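Local coordinates for beta-N-acetylglucosaminidase-like protein Glycoside hydrolase family 20 (Flavobacterium johnsoniae, PDB 6YHH), which probably removes N-acetylglucosamine units from chitin-derived oligosaccharides, as a chitobiase with the beta-N-acetylhexosaminidase activity of glycoside hydrolase family 20, at residues L149-S154 against L206-E211; H181-D184 against R189-T192; D161-N166 against R214-Y219; P229-P234 against E297-V302; M450-E453 against T459-S462. All blocks are in the same frame, centred on the assembly; numbering follows the deposited sequence.

All five contacts belong to the catalytic (beta/alpha)8 barrel. By first segments they run along the chain in the order 1, 3, 2, 4, 5. Interactions 1 and 2 lie closest, their centres about 6 Å apart on the neighbouring strands 146-152 and 177-184; interactions 4 and 5 are farthest, about 24 Å between centres. Strand 226-230, used by interaction 4, adjoins 177-184, while strand 443-450, which leads into interaction 5, borders 146-152 on its other side. Interaction 3 joins helices 160-172 and 210-222 outside the strands and shares the latter with interaction 1. The contacts thus join strands 146-152, 177-184, 226-230 and 443-450 to the loops and helices packed round them, all within the catalytic domain.

Interaction 1: L149-S154 against L206-E211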
# COMPACT_ATOMS: atom_id res chain seq x y z
N LEU A 149 2.97 -20.46 2.37
CA LEU A 149 1.72 -19.68 2.58
C LEU A 149 0.85 -19.90 1.35
O LEU A 149 1.33 -19.72 0.23
CB LEU A 149 1.98 -18.13 2.66
CG LEU A 149 0.76 -17.23 2.83
CD1 LEU A 149 -0.01 -17.42 4.12
CD2 LEU A 149 1.20 -15.75 2.69
N MET A 150 -0.43 -20.19 1.60
CA MET A 150 -1.47 -20.21 0.58
C MET A 150 -2.19 -18.86 0.60
O MET A 150 -2.66 -18.44 1.64
CB MET A 150 -2.47 -21.31 0.78
CG MET A 150 -3.36 -21.46 -0.43
SD MET A 150 -4.94 -22.22 -0.05
CE MET A 150 -5.60 -20.72 0.70
N LEU A 151 -2.32 -18.23 -0.55
CA LEU A 151 -3.16 -16.99 -0.71
C LEU A 151 -4.40 -17.29 -1.55
O LEU A 151 -4.28 -17.82 -2.67
CB LEU A 151 -2.37 -15.89 -1.39
CG LEU A 151 -3.04 -14.51 -1.63
CD1 LEU A 151 -2.00 -13.36 -1.60
CD2 LEU A 151 -3.80 -14.48 -2.93
N ASP A 152 -5.56 -17.09 -0.95
CA ASP A 152 -6.90 -17.24 -1.65
C ASP A 152 -7.18 -15.97 -2.40
O ASP A 152 -7.44 -14.89 -1.81
CB ASP A 152 -7.93 -17.53 -0.59
CG ASP A 152 -9.35 -17.59 -1.07
OD1 ASP A 152 -9.66 -17.40 -2.29
OD2 ASP A 152 -10.22 -17.79 -0.17
N ALA A 153 -7.05 -16.04 -3.73
CA ALA A 153 -7.33 -14.87 -4.55
C ALA A 153 -8.78 -14.86 -5.09
O ALA A 153 -9.19 -13.94 -5.79
CB ALA A 153 -6.35 -14.81 -5.71
N SER A 154 -9.57 -15.88 -4.73
CA SER A 154 -10.93 -15.99 -5.24
C SER A 154 -11.97 -15.24 -4.34
O SER A 154 -12.80 -14.49 -4.84
CB SER A 154 -11.34 -17.48 -5.38
OG SER A 154 -12.69 -17.62 -5.76
N LEU A 206 -11.87 -9.07 -12.18
CA LEU A 206 -10.78 -9.10 -11.17
C LEU A 206 -9.99 -10.40 -11.43
O LEU A 206 -10.52 -11.50 -11.22
CB LEU A 206 -11.41 -9.11 -9.79
CG LEU A 206 -12.18 -7.89 -9.38
CD1 LEU A 206 -12.86 -8.10 -8.04
CD2 LEU A 206 -11.28 -6.68 -9.35
N TYR A 207 -8.75 -10.27 -11.94
CA TYR A 207 -7.95 -11.39 -12.33
C TYR A 207 -6.52 -10.96 -12.59
O TYR A 207 -6.25 -9.77 -12.76
CB TYR A 207 -8.52 -12.16 -13.59
CG TYR A 207 -8.56 -11.29 -14.84
CD1 TYR A 207 -9.66 -10.44 -15.07
CD2 TYR A 207 -7.56 -11.32 -15.76
CE1 TYR A 207 -9.69 -9.60 -16.17
CE2 TYR A 207 -7.60 -10.48 -16.88
CZ TYR A 207 -8.66 -9.67 -17.08
OH TYR A 207 -8.71 -8.89 -18.21
N TYR A 208 -5.64 -11.95 -12.57
CA TYR A 208 -4.25 -11.73 -12.94
C TYR A 208 -4.05 -12.02 -14.42
O TYR A 208 -4.52 -13.05 -14.93
CB TYR A 208 -3.34 -12.63 -12.22
CG TYR A 208 -3.54 -12.59 -10.70
CD1 TYR A 208 -3.06 -11.53 -9.96
CD2 TYR A 208 -4.16 -13.63 -10.04
CE1 TYR A 208 -3.28 -11.50 -8.57
CE2 TYR A 208 -4.32 -13.63 -8.66
CZ TYR A 208 -3.84 -12.57 -7.95
OH TYR A 208 -4.03 -12.59 -6.56
N THR A 209 -3.40 -11.09 -15.11
CA THR A 209 -3.07 -11.38 -16.51
C THR A 209 -1.99 -12.44 -16.57
O THR A 209 -1.26 -12.68 -15.64
CB THR A 209 -2.62 -10.14 -17.30
OG1 THR A 209 -1.30 -9.74 -16.87
CG2 THR A 209 -3.55 -9.02 -17.17
N GLN A 210 -1.82 -13.05 -17.75
CA GLN A 210 -0.73 -14.06 -17.96
C GLN A 210 0.64 -13.43 -17.73
O GLN A 210 1.51 -14.02 -17.14
CB GLN A 210 -0.84 -14.74 -19.34
CG GLN A 210 -2.19 -15.43 -19.48
CD GLN A 210 -2.26 -16.38 -20.65
OE1 GLN A 210 -1.37 -16.40 -21.50
NE2 GLN A 210 -3.28 -17.22 -20.66
N GLU A 211 0.82 -12.17 -18.20
CA GLU A 211 2.08 -11.51 -18.08
C GLU A 211 2.31 -11.21 -16.56
O GLU A 211 3.43 -11.37 -16.10
CB GLU A 211 2.14 -10.21 -18.84
CG GLU A 211 3.39 -9.39 -18.54
CD GLU A 211 3.27 -7.95 -19.14
OE1 GLU A 211 2.79 -7.05 -18.36
OE2 GLU A 211 3.64 -7.86 -20.33
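Ala153 and Tyr208 make the tight part of this contact: the methyl CB of Ala153 sits 3.3 Å from Tyr208 OH and 3.8 Å from Tyr208 CE2. The methyl lies at the edge of the ring, close to its plane, so the phenol points its oxygen end at the chain rather than laying a face on it. An alanine suits this place because its short side chain leaves room for the hydroxyl. Tyr208 reaches inward because its CG lies beside the backbone N and anti to the carbonyl carbon (chi1 -53°). Its hydroxyl is hydrogen-bonded to the backbone O of Gln158, which satisfies a polar atom buried among apolar groups. Packing is looser toward Leu151, whose CD2 stays 4.1 Å from Tyr208 OH, the two side chains crossing obliquely. At the end of the strand an Asx turn forms, Ser154 N donating to Asp152 OD1 at 2.9 Å. The far side of segment 206-211 is different in character: Glu211 is partly exposed, and Thr209 OG1 bonds to Glu211 of the second subunit, so the polar edge faces the dimer partner while the tyrosine faces the core. The contact sits at the C-terminal end of the barrel's first strand, 146-152, where the loop leading into outer helix 210-222 packs on it, as strand ends and the loops into outer helices meet in a (beta/alpha)8 barrel.

Interaction 2: H181-D184 against R189-T192; sequences HLVD and RIET
One hydrogen bond joins the two segments: Arg189 N donates to Leu182 O at 2.8 Å. The donor lies almost in line with the carbonyl (C=O...N angle 176°), but the bond is bent at its hydrogen, 141°. Arg189 CB also comes to 3.1 Å from Leu182 O, so this carbonyl is closely covered. The bond continues, just beyond the paired residues, the beta hairpin that strand 177-184 forms with strand 187-188 at the C-terminal end of the barrel's second strand. Beside it, Leu182 and Ile190 pack at about a right angle, with Ile190 CD1 3.8 Å from Leu182 CB. Ile190 can do this because CG1 lies beside its own backbone N (chi1 -56°), which leads the ethyl arm back to the strand; the same CD1 meets Val183 CG2 more loosely, at 4.3 Å. Branched aliphatic residues suit this buried seam, and Ile190 also touches Val302 of helix 289-302. Arg189 turns its guanidinium away, its chain bent at chi2, to donate to three backbone carbonyls, those of Ala153, Ser154 and Leu206. Within the strand, His181 NE2 donates to the anti lone pair of Asp184 OD2 at 2.6 Å, nearly in the imidazole plane, while His181 ND1 is hydrogen-bonded to Glu230 and thereby fixes the ring's rotation.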
# COMPACT_ATOMS: atom_id res chain seq x y z
N HIS A 181 -4.22 -19.92 -4.66
CA HIS A 181 -5.56 -20.50 -4.81
C HIS A 181 -6.34 -19.57 -5.69
O HIS A 181 -6.85 -18.53 -5.22
CB HIS A 181 -6.17 -20.73 -3.39
CG HIS A 181 -7.53 -21.40 -3.38
ND1 HIS A 181 -7.66 -22.76 -3.28
CD2 HIS A 181 -8.80 -20.92 -3.51
CE1 HIS A 181 -8.93 -23.08 -3.37
NE2 HIS A 181 -9.65 -21.99 -3.45
N LEU A 182 -6.34 -19.90 -7.00
CA LEU A 182 -6.65 -18.99 -8.06
C LEU A 182 -8.08 -19.09 -8.62
O LEU A 182 -8.48 -18.27 -9.46
CB LEU A 182 -5.65 -19.19 -9.21
CG LEU A 182 -4.24 -18.67 -8.99
CD1 LEU A 182 -3.26 -19.37 -9.90
CD2 LEU A 182 -4.31 -17.21 -9.28
N VAL A 183 -8.87 -19.99 -8.03
CA VAL A 183 -10.22 -20.26 -8.43
C VAL A 183 -11.00 -20.83 -7.25
O VAL A 183 -10.46 -21.65 -6.48
CB VAL A 183 -10.28 -21.33 -9.57
CG1 VAL A 183 -11.74 -21.42 -10.02
CG2 VAL A 183 -9.26 -20.98 -10.71
N ASP A 184 -12.25 -20.37 -7.08
CA ASP A 184 -13.14 -20.96 -6.13
C ASP A 184 -14.55 -20.52 -6.55
O ASP A 184 -14.76 -20.00 -7.71
CB ASP A 184 -12.77 -20.55 -4.68
CG ASP A 184 -13.13 -21.59 -3.68
OD1 ASP A 184 -14.37 -21.78 -3.46
OD2 ASP A 184 -12.25 -22.25 -3.12
N ARG A 189 -9.57 -16.44 -11.34
CA ARG A 189 -8.59 -15.38 -11.38
C ARG A 189 -7.42 -15.46 -12.37
O ARG A 189 -6.48 -14.67 -12.23
CB ARG A 189 -7.97 -15.22 -9.99
CG ARG A 189 -9.00 -14.98 -8.89
CD ARG A 189 -9.92 -13.77 -9.17
NE ARG A 189 -10.83 -13.53 -8.05
CZ ARG A 189 -12.03 -12.96 -8.17
NH1 ARG A 189 -12.49 -12.57 -9.36
NH2 ARG A 189 -12.79 -12.79 -7.14
N ILE A 190 -7.49 -16.34 -13.38
CA ILE A 190 -6.40 -16.55 -14.33
C ILE A 190 -6.82 -16.06 -15.73
O ILE A 190 -7.80 -16.60 -16.29
CB ILE A 190 -6.02 -18.03 -14.43
CG1 ILE A 190 -5.65 -18.59 -13.01
CG2 ILE A 190 -4.80 -18.14 -15.38
CD1 ILE A 190 -5.70 -20.10 -12.95
N GLU A 191 -6.16 -15.07 -16.29
CA GLU A 191 -6.45 -14.74 -17.62
C GLU A 191 -6.26 -15.98 -18.51
O GLU A 191 -5.17 -16.59 -18.60
CB GLU A 191 -5.57 -13.61 -18.14
CG GLU A 191 -5.82 -13.22 -19.61
CD GLU A 191 -4.79 -12.18 -20.04
OE1 GLU A 191 -3.60 -12.35 -19.90
OE2 GLU A 191 -5.25 -11.21 -20.60
N THR A 192 -7.33 -16.25 -19.25
CA THR A 192 -7.33 -17.38 -20.17
C THR A 192 -7.84 -16.85 -21.51
O THR A 192 -9.00 -16.58 -21.69
CB THR A 192 -8.26 -18.57 -19.67
OG1 THR A 192 -9.53 -18.07 -19.22
CG2 THR A 192 -7.67 -19.26 -18.50

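Interaction 3: D161-N166 against R214-Y219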
# COMPACT_ATOMS: atom_id res chain seq x y z
N ASP A 161 0.07 -5.97 -6.08
CA ASP A 161 0.89 -5.40 -5.00
C ASP A 161 0.86 -6.24 -3.71
O ASP A 161 1.85 -6.32 -2.97
CB ASP A 161 0.56 -3.93 -4.70
CG ASP A 161 -0.89 -3.71 -4.27
OD1 ASP A 161 -1.76 -4.07 -4.97
OD2 ASP A 161 -1.07 -3.10 -3.22
N VAL A 162 -0.32 -6.79 -3.41
CA VAL A 162 -0.44 -7.62 -2.21
C VAL A 162 0.41 -8.86 -2.35
O VAL A 162 1.14 -9.26 -1.41
CB VAL A 162 -1.89 -8.08 -2.00
CG1 VAL A 162 -2.01 -8.98 -0.78
CG2 VAL A 162 -2.85 -6.86 -1.80
N VAL A 163 0.37 -9.49 -3.53
CA VAL A 163 1.11 -10.73 -3.77
C VAL A 163 2.61 -10.45 -3.65
O VAL A 163 3.34 -11.19 -2.96
CB VAL A 163 0.76 -11.28 -5.17
CG1 VAL A 163 1.66 -12.47 -5.51
CG2 VAL A 163 -0.71 -11.66 -5.24
N LYS A 164 3.09 -9.37 -4.29
CA LYS A 164 4.49 -9.05 -4.27
C LYS A 164 5.01 -8.80 -2.85
O LYS A 164 6.04 -9.37 -2.46
CB LYS A 164 4.84 -7.87 -5.17
CG LYS A 164 4.77 -8.16 -6.66
CD LYS A 164 5.11 -6.95 -7.47
CE LYS A 164 5.25 -7.26 -8.92
NZ LYS A 164 5.79 -6.11 -9.75
N ARG A 165 4.33 -7.98 -2.06
CA ARG A 165 4.91 -7.69 -0.75
C ARG A 165 4.86 -8.93 0.11
O ARG A 165 5.71 -9.11 1.06
CB ARG A 165 4.26 -6.52 -0.05
CG ARG A 165 2.79 -6.63 0.30
CD ARG A 165 2.25 -5.37 0.92
NE ARG A 165 0.86 -5.48 1.33
CZ ARG A 165 -0.19 -4.98 0.67
NH1 ARG A 165 -1.41 -5.17 1.11
NH2 ARG A 165 -0.01 -4.30 -0.46
N ASN A 166 3.84 -9.75 -0.04
CA ASN A 166 3.80 -10.98 0.75
C ASN A 166 4.94 -11.97 0.36
O ASN A 166 5.42 -12.67 1.21
CB ASN A 166 2.40 -11.57 0.71
CG ASN A 166 1.52 -10.90 1.74
OD1 ASN A 166 0.85 -9.82 1.48
ND2 ASN A 166 1.54 -11.44 2.91
N ARG A 214 3.45 -14.47 -15.02
CA ARG A 214 4.84 -14.72 -15.34
C ARG A 214 5.76 -13.82 -14.57
O ARG A 214 6.84 -14.27 -14.10
CB ARG A 214 5.11 -14.59 -16.86
CG ARG A 214 4.42 -15.60 -17.73
CD ARG A 214 4.91 -15.41 -19.19
NE ARG A 214 4.03 -16.14 -20.11
CZ ARG A 214 3.06 -15.58 -20.84
NH1 ARG A 214 2.86 -14.24 -20.88
NH2 ARG A 214 2.28 -16.37 -21.56
N ASN A 215 5.39 -12.57 -14.39
CA ASN A 215 6.28 -11.65 -13.69
C ASN A 215 6.24 -11.88 -12.17
O ASN A 215 7.28 -11.65 -11.53
CB ASN A 215 5.95 -10.21 -14.04
CG ASN A 215 6.40 -9.86 -15.48
OD1 ASN A 215 7.27 -10.55 -16.02
ND2 ASN A 215 5.91 -8.78 -16.04
N ILE A 216 5.11 -12.40 -11.64
CA ILE A 216 5.09 -12.78 -10.21
C ILE A 216 5.93 -14.02 -10.02
O ILE A 216 6.60 -14.19 -9.02
CB ILE A 216 3.64 -12.88 -9.74
CG1 ILE A 216 3.09 -11.46 -9.51
CG2 ILE A 216 3.51 -13.71 -8.47
CD1 ILE A 216 1.57 -11.36 -9.41
N VAL A 217 5.88 -14.98 -10.95
CA VAL A 217 6.74 -16.21 -10.87
C VAL A 217 8.19 -15.75 -10.79
O VAL A 217 8.96 -16.22 -9.99
CB VAL A 217 6.46 -17.11 -12.08
CG1 VAL A 217 7.58 -18.10 -12.30
CG2 VAL A 217 5.13 -17.84 -11.93
N LYS A 218 8.58 -14.80 -11.65
CA LYS A 218 9.97 -14.28 -11.65
C LYS A 218 10.32 -13.60 -10.36
O LYS A 218 11.39 -13.84 -9.80
CB LYS A 218 10.20 -13.31 -12.79
CG LYS A 218 10.17 -13.92 -14.15
CD LYS A 218 10.56 -12.98 -15.31
CE LYS A 218 10.16 -13.51 -16.66
NZ LYS A 218 10.80 -12.74 -17.78
N TYR A 219 9.38 -12.80 -9.84
CA TYR A 219 9.60 -12.03 -8.62
C TYR A 219 9.84 -13.03 -7.49
O TYR A 219 10.74 -12.86 -6.65
CB TYR A 219 8.33 -11.20 -8.34
CG TYR A 219 8.40 -10.20 -7.26
CD1 TYR A 219 8.19 -10.53 -5.95
CD2 TYR A 219 8.67 -8.85 -7.55
CE1 TYR A 219 8.24 -9.56 -4.95
CE2 TYR A 219 8.75 -7.89 -6.58
CZ TYR A 219 8.49 -8.22 -5.27
OH TYR A 219 8.58 -7.24 -4.27
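Lys164 and Tyr219 make a CH-pi contact: Lys164 CG stands 3.9 Å from the centroid of the Tyr219 ring, only 6° off its normal. The lysine runs across the face, CB above the CZ side at 3.7 Å from Tyr219 CZ, and CE, farther along the same face, 4.0 Å from Tyr219 CD2. Its chain can lie so because CG is set beside the backbone N (chi1 -72°) and everything beyond is extended, which uses the aliphatic part of a long residue as a lid and carries the ammonium past the ring. The apolar part is smaller. Val163 CG1 meets Ile216 CG2 at 3.7 Å, the two branched side chains crossing at about a right angle on the buried side, where Val163 also touches Phe178 and Ile216 touches Trp180 of the barrel. The polar interactions belong to the tyrosine: Tyr219 OH is hydrogen-bonded to Asp168, and the ring makes a cation-pi contact with Arg223. With an alanine in place of Tyr219, the methylenes of Lys164 would probably lose the surface they rest on, and Asp168 its hydroxyl partner. Helices 160-172 and 210-222, neighbours in the outer ring of the barrel, are thus joined by apolar packing within and an amphipathic pair outside, a chemistry that implies Lys164 and Tyr219 can bury hydrocarbon while their polar ends stay at the partly exposed edge.

Interaction 4: P229-P234 against E297-V302; sequences PEIDVP and ELFDEV
Ile231 meets helix 289-302 with the end of its side chain: CD1 lies 4.4 Å from Val302 CG1 and 4.5 Å from Phe299 CE1. It approaches the phenyl ring obliquely. The methyl gets there because CG1 is set beside the backbone N (chi1 -64°) and the ethyl arm is extended beyond it, so the long arm of isoleucine spans the distance from strand to helix. Val302 and Phe299 lie one helical turn apart, and both turn apolar groups inward to receive it; Val302 N donates to Leu298 O at 2.8 Å, holding Val302 in the last turn of the helix. In the next shell Phe311 of strand 310-312 packs against Ile231 and meets Phe299 edge-to-face, so the aromatic ring is fixed from the barrel side, while Leu356 of helix 341-358 touches Phe299 as well. Farther out, backbone bonds from Pro229 and Ile231 to His312 hold the strand end in place, and the neighbouring Glu230 turns toward the barrel interior, hydrogen-bonded to His179 and Trp366. The alternation is that of a barrel strand, apolar residue to the helices and polar residue to the interior. Wholly apolar and without any close approach between the segments, the contact implies cohesion by burial rather than by directed bonds.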
# COMPACT_ATOMS: atom_id res chain seq x y z
N PRO A 229 0.50 -23.26 -8.23
CA PRO A 229 -0.87 -22.86 -8.62
C PRO A 229 -1.92 -23.89 -8.30
O PRO A 229 -1.65 -25.09 -8.24
CB PRO A 229 -0.73 -22.72 -10.15
CG PRO A 229 0.20 -23.88 -10.46
CD PRO A 229 1.24 -23.81 -9.38
N GLU A 230 -3.14 -23.42 -7.99
CA GLU A 230 -4.27 -24.32 -7.74
C GLU A 230 -5.46 -23.94 -8.54
O GLU A 230 -5.91 -22.78 -8.51
CB GLU A 230 -4.66 -24.36 -6.26
CG GLU A 230 -5.74 -25.39 -5.92
CD GLU A 230 -6.33 -25.29 -4.51
OE1 GLU A 230 -5.69 -24.60 -3.63
OE2 GLU A 230 -7.39 -25.88 -4.25
N ILE A 231 -5.95 -24.90 -9.29
CA ILE A 231 -7.26 -24.85 -9.91
C ILE A 231 -8.13 -25.92 -9.26
O ILE A 231 -7.99 -27.12 -9.52
CB ILE A 231 -7.20 -25.07 -11.43
CG1 ILE A 231 -6.42 -23.93 -12.09
CG2 ILE A 231 -8.60 -25.04 -11.96
CD1 ILE A 231 -6.27 -24.16 -13.61
N ASP A 232 -9.02 -25.52 -8.33
CA ASP A 232 -9.71 -26.44 -7.49
C ASP A 232 -10.92 -27.09 -8.20
O ASP A 232 -11.88 -26.41 -8.57
CB ASP A 232 -10.15 -25.64 -6.23
CG ASP A 232 -10.76 -26.49 -5.14
OD1 ASP A 232 -11.06 -27.66 -5.38
OD2 ASP A 232 -10.97 -25.93 -4.01
N VAL A 233 -10.85 -28.42 -8.37
CA VAL A 233 -11.84 -29.21 -9.07
C VAL A 233 -12.05 -30.52 -8.35
O VAL A 233 -11.07 -31.03 -7.70
CB VAL A 233 -11.41 -29.47 -10.55
CG1 VAL A 233 -11.50 -28.20 -11.34
CG2 VAL A 233 -10.02 -30.09 -10.64
N PRO A 234 -13.26 -31.11 -8.34
CA PRO A 234 -14.44 -30.69 -9.06
C PRO A 234 -15.51 -29.98 -8.24
O PRO A 234 -16.48 -29.47 -8.81
CB PRO A 234 -15.02 -32.04 -9.60
CG PRO A 234 -14.75 -32.95 -8.42
CD PRO A 234 -13.39 -32.52 -7.90
N GLU A 297 -7.52 -28.51 -21.99
CA GLU A 297 -7.23 -27.24 -22.65
C GLU A 297 -6.76 -26.14 -21.71
O GLU A 297 -5.88 -25.35 -22.04
CB GLU A 297 -8.45 -26.82 -23.40
CG GLU A 297 -8.78 -27.67 -24.63
CD GLU A 297 -10.05 -27.27 -25.32
OE1 GLU A 297 -10.70 -26.27 -24.93
OE2 GLU A 297 -10.47 -27.97 -26.29
N LEU A 298 -7.42 -26.08 -20.58
CA LEU A 298 -6.97 -25.18 -19.50
C LEU A 298 -5.60 -25.44 -19.00
O LEU A 298 -4.83 -24.51 -18.84
CB LEU A 298 -7.99 -25.17 -18.36
CG LEU A 298 -9.25 -24.45 -18.80
CD1 LEU A 298 -10.30 -24.67 -17.74
CD2 LEU A 298 -9.06 -22.95 -18.96
N PHE A 299 -5.24 -26.70 -18.76
CA PHE A 299 -3.87 -27.01 -18.38
C PHE A 299 -2.91 -26.67 -19.51
O PHE A 299 -1.83 -26.19 -19.29
CB PHE A 299 -3.73 -28.47 -17.99
CG PHE A 299 -4.49 -28.85 -16.75
CD1 PHE A 299 -4.43 -28.08 -15.60
CD2 PHE A 299 -5.27 -30.01 -16.73
CE1 PHE A 299 -5.14 -28.42 -14.48
CE2 PHE A 299 -6.00 -30.37 -15.59
CZ PHE A 299 -5.95 -29.57 -14.47
N ASP A 300 -3.29 -26.92 -20.75
CA ASP A 300 -2.41 -26.56 -21.83
C ASP A 300 -2.08 -25.07 -21.87
O ASP A 300 -0.97 -24.70 -22.25
CB ASP A 300 -3.06 -26.88 -23.19
CG ASP A 300 -3.04 -28.33 -23.56
OD1 ASP A 300 -2.35 -29.11 -22.96
OD2 ASP A 300 -3.84 -28.65 -24.55
N GLU A 301 -3.03 -24.25 -21.47
CA GLU A 301 -2.85 -22.79 -21.41
C GLU A 301 -2.17 -22.28 -20.13
O GLU A 301 -1.32 -21.39 -20.19
CB GLU A 301 -4.16 -22.12 -21.64
CG GLU A 301 -4.00 -20.65 -21.89
CD GLU A 301 -5.28 -19.92 -22.20
OE1 GLU A 301 -6.41 -20.37 -21.97
OE2 GLU A 301 -5.00 -18.75 -22.62
N VAL A 302 -2.51 -22.90 -19.02
CA VAL A 302 -2.10 -22.43 -17.72
C VAL A 302 -0.79 -23.04 -17.20
O VAL A 302 0.05 -22.35 -16.63
CB VAL A 302 -3.21 -22.68 -16.70
CG1 VAL A 302 -2.72 -22.23 -15.30
CG2 VAL A 302 -4.46 -21.88 -16.98

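Interaction 5: M450-E453 against T459-S462; sequences MWTE and TFDS
Where the barrel's closing strand, 443-450, runs out into a loop and the chain turns back into helix 460-464, Met450 and Thr452 pack on Phe460. Met450 CG comes to 3.5 Å from Phe460 CE1, approaching the ring obliquely, and the two side chains slide past each other in opposite directions. Thr452 arrives differently: its methyl CG2 lies in the plane of the ring, at the edge, 3.7 Å from CE1 of Phe460. The phenyl reaches both because Phe460 CG is anti to the backbone N (chi1 -174°). Threonine suits its place by having two unlike branches, the methyl for the ring and OG1 for the backbone O of Asp152, to which it donates on the neighbouring strand. Leu151 and Val162 also touch Phe460, so the ring joins strand, loop and helix 160-172. Within segment 459-462, Ser462 OG donates to Thr459 O at 2.7 Å, in the carbonyl plane on a lone pair. Replacing Phe460 by an alanine would probably open a gap between Met450 and Leu151 and leave the Thr452 methyl without its ring edge. The methylenes of a methionine and a threonine methyl against one aromatic ring imply a contact held by shape and dispersion, with the polar atoms satisfied at its margin.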
# COMPACT_ATOMS: atom_id res chain seq x y z
N MET A 450 -4.23 -18.72 4.08
CA MET A 450 -5.02 -17.49 4.18
C MET A 450 -6.19 -17.45 3.22
O MET A 450 -6.11 -16.91 2.10
CB MET A 450 -4.21 -16.22 4.00
CG MET A 450 -5.02 -14.97 4.38
SD MET A 450 -5.59 -15.00 6.09
CE MET A 450 -6.98 -13.86 5.94
N TRP A 451 -7.26 -18.11 3.64
CA TRP A 451 -8.58 -18.03 3.03
C TRP A 451 -9.12 -16.58 3.19
O TRP A 451 -8.92 -15.96 4.23
CB TRP A 451 -9.51 -19.02 3.59
CG TRP A 451 -9.02 -20.42 3.52
CD1 TRP A 451 -8.43 -21.13 4.53
CD2 TRP A 451 -8.84 -21.21 2.34
NE1 TRP A 451 -7.98 -22.37 4.06
CE2 TRP A 451 -8.18 -22.40 2.71
CE3 TRP A 451 -9.15 -21.00 1.02
CZ2 TRP A 451 -7.96 -23.44 1.81
CZ3 TRP A 451 -8.94 -22.02 0.12
CH2 TRP A 451 -8.34 -23.21 0.50
N THR A 452 -9.76 -16.05 2.14
CA THR A 452 -10.10 -14.61 2.12
C THR A 452 -11.56 -14.23 2.11
O THR A 452 -11.87 -13.07 1.80
CB THR A 452 -9.32 -13.89 1.02
OG1 THR A 452 -9.62 -14.45 -0.27
CG2 THR A 452 -7.85 -13.92 1.25
N GLU A 453 -12.44 -15.09 2.63
CA GLU A 453 -13.83 -14.68 2.84
C GLU A 453 -13.94 -13.37 3.56
O GLU A 453 -14.81 -12.52 3.20
CB GLU A 453 -14.60 -15.68 3.64
CG GLU A 453 -14.85 -17.04 2.98
CD GLU A 453 -13.81 -18.10 3.10
OE1 GLU A 453 -12.62 -17.77 3.37
OE2 GLU A 453 -14.24 -19.29 2.98
N THR A 459 -7.11 -5.49 4.63
CA THR A 459 -6.95 -6.16 5.90
C THR A 459 -6.13 -7.50 5.83
O THR A 459 -5.80 -8.03 6.88
CB THR A 459 -8.27 -6.50 6.65
OG1 THR A 459 -9.06 -7.38 5.86
CG2 THR A 459 -9.07 -5.26 6.84
N PHE A 460 -5.80 -7.94 4.62
CA PHE A 460 -5.07 -9.19 4.35
C PHE A 460 -3.83 -9.33 5.24
O PHE A 460 -3.69 -10.29 6.01
CB PHE A 460 -4.63 -9.23 2.89
CG PHE A 460 -4.00 -10.53 2.51
CD1 PHE A 460 -4.80 -11.58 2.09
CD2 PHE A 460 -2.63 -10.72 2.51
CE1 PHE A 460 -4.32 -12.81 1.77
CE2 PHE A 460 -2.08 -11.93 2.18
CZ PHE A 460 -2.90 -12.99 1.76
N ASP A 461 -2.95 -8.33 5.20
CA ASP A 461 -1.69 -8.45 5.96
C ASP A 461 -1.91 -8.51 7.50
O ASP A 461 -1.17 -9.27 8.19
CB ASP A 461 -0.74 -7.31 5.64
CG ASP A 461 -0.24 -7.30 4.24
OD1 ASP A 461 -0.41 -8.28 3.55
OD2 ASP A 461 0.37 -6.23 3.86
N SER A 462 -2.96 -7.83 8.02
CA SER A 462 -3.26 -7.89 9.43
C SER A 462 -3.68 -9.28 9.88
O SER A 462 -3.60 -9.62 11.09
CB SER A 462 -4.36 -6.90 9.83
OG SER A 462 -5.63 -7.25 9.41